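PDB 1JZT: NAD(P)H-hydrate epimerase from Saccharomyces cerevisiae, which catalyses the epimerisation of the R and S forms of NAD(P)HX, a hydrated, damaged form of NAD(P)H, so that both epimers can be repaired. Local coordinates for residues S8-L11 against A12-D16. Sequence-based numbering, arbitrary orientation.
Sequences SSKL and AAEID
Lys10 and Glu14, one helical turn apart, meet along the side of helix 9-19, where the carboxylate of Glu14 lies against the methylenes of Lys10, and share a water. Carboxylate oxygen OE2 of Glu14 rests against the aliphatic part of Lys10, 3.5 Å from its CG. The lysine leaves the helix with CG anti to the backbone N (chi1 177°) and bends only at its last torsion, which brings the ammonium near the acid. NZ of Lys10 stays 4.0 Å from OE2 of Glu14, beyond a salt bridge. One water closes the gap, accepting from Lys10 NZ at 2.9 Å and donating to Glu14 OE2. Long, flexible, oppositely charged chains suit this i, i+4 pairing on a solvent-facing side. Were Glu14 replaced by alanine, the bridging water would probably lose its acceptor and the lysine end be freer to swing.

Beneath them the first two turns are held by backbone bonds: Ala12 N to Ser8 O, Ala13 N to Ser9 O and Glu14 N to Lys10 O. The shortest of the series joins Ile15 N to Leu11 O at 2.7 Å. Ser8 is the N-cap, a place that favours a short hydroxyl side chain; its OG accepts from Leu11 N at 3.2 Å in a nearly straight bond (169°).

Ser9 OG is hydrogen-bonded to Asp181. Small Ala12 fits against the loop residue Phe143, part of the predicted NADPHX site, while Ile15 and Glu14 touch Phe230, just beyond helix 224-229. The N-terminal helix 9-19 thus packs on loops at the periphery of the Rossmann-like core; the centre of this contact lies about 17 Å from the centre of the chain.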
loop_
_atom_site.group_PDB
_atom_site.type_symbol
_atom_site.label_atom_id
_atom_site.label_comp_id
_atom_site.label_asym_id
_atom_site.label_seq_id
_atom_site.Cartn_x
_atom_site.Cartn_y
_atom_site.Cartn_z
ATOM N N SER A 8 -1.863 -13.060 12.368
ATOM C CA SER A 8 -2.363 -13.918 11.292
ATOM C C SER A 8 -3.423 -13.204 10.461
ATOM O O SER A 8 -4.061 -12.269 10.942
ATOM C CB SER A 8 -2.984 -15.180 11.890
ATOM O OG SER A 8 -4.128 -14.833 12.666
ATOM N N SER A 9 -3.623 -13.648 9.223
ATOM C CA SER A 9 -4.631 -13.027 8.368
ATOM C C SER A 9 -6.015 -13.189 8.998
ATOM O O SER A 9 -6.881 -12.315 8.861
ATOM C CB SER A 9 -4.613 -13.648 6.965
ATOM O OG SER A 9 -4.879 -15.036 7.012
ATOM N N LYS A 10 -6.217 -14.303 9.698
ATOM C CA LYS A 10 -7.497 -14.565 10.353
ATOM C C LYS A 10 -7.802 -13.486 11.396
ATOM O O LYS A 10 -8.872 -12.883 11.376
ATOM C CB LYS A 10 -7.477 -15.940 11.024
ATOM C CG LYS A 10 -8.738 -16.274 11.803
ATOM C CD LYS A 10 -8.576 -17.588 12.554
ATOM C CE LYS A 10 -9.827 -17.931 13.345
ATOM N NZ LYS A 10 -11.014 -18.086 12.455
ATOM N N LEU A 11 -6.864 -13.250 12.309
ATOM C CA LEU A 11 -7.062 -12.229 13.329
ATOM C C LEU A 11 -7.126 -10.839 12.698
ATOM O O LEU A 11 -7.846 -9.967 13.184
ATOM C CB LEU A 11 -5.940 -12.273 14.369
ATOM C CG LEU A 11 -6.085 -13.325 15.469
ATOM C CD1 LEU A 11 -6.166 -14.707 14.847
ATOM C CD2 LEU A 11 -4.903 -13.229 16.422
ATOM N N ALA A 12 -6.382 -10.638 11.613
ATOM C CA ALA A 12 -6.373 -9.349 10.927
ATOM C C ALA A 12 -7.787 -9.001 10.468
ATOM O O ALA A 12 -8.213 -7.846 10.555
ATOM C CB ALA A 12 -5.426 -9.395 9.734
ATOM N N ALA A 13 -8.508 -10.009 9.982
ATOM C CA ALA A 13 -9.877 -9.824 9.525
ATOM C C ALA A 13 -10.777 -9.526 10.721
ATOM O O ALA A 13 -11.690 -8.708 10.634
ATOM C CB ALA A 13 -10.358 -11.076 8.795
ATOM N N GLU A 14 -10.507 -10.191 11.841
ATOM C CA GLU A 14 -11.276 -9.986 13.064
ATOM C C GLU A 14 -11.050 -8.573 13.594
ATOM O O GLU A 14 -11.983 -7.919 14.060
ATOM C CB GLU A 14 -10.858 -11.005 14.129
ATOM C CG GLU A 14 -11.433 -12.402 13.908
ATOM C CD GLU A 14 -10.797 -13.451 14.808
ATOM O OE1 GLU A 14 -10.609 -13.180 16.013
ATOM O OE2 GLU A 14 -10.495 -14.555 14.306
ATOM N N ILE A 15 -9.808 -8.104 13.525
ATOM C CA ILE A 15 -9.485 -6.763 13.996
ATOM C C ILE A 15 -10.287 -5.736 13.206
ATOM O O ILE A 15 -10.979 -4.898 13.780
ATOM C CB ILE A 15 -7.980 -6.464 13.845
ATOM C CG1 ILE A 15 -7.194 -7.278 14.881
ATOM C CG2 ILE A 15 -7.728 -4.967 14.008
ATOM C CD1 ILE A 15 -5.689 -7.183 14.751
ATOM N N ASP A 16 -10.188 -5.807 11.884
ATOM C CA ASP A 16 -10.912 -4.886 11.017
ATOM C C ASP A 16 -12.404 -4.926 11.292
ATOM O O ASP A 16 -13.065 -3.887 11.331
ATOM C CB ASP A 16 -10.660 -5.233 9.555
ATOM C CG ASP A 16 -9.605 -4.355 8.927
ATOM O OD1 ASP A 16 -8.656 -3.970 9.637
ATOM O OD2 ASP A 16 -9.723 -4.060 7.721
HETATM O O HOH W 1 -12.279 -15.440 12.612
#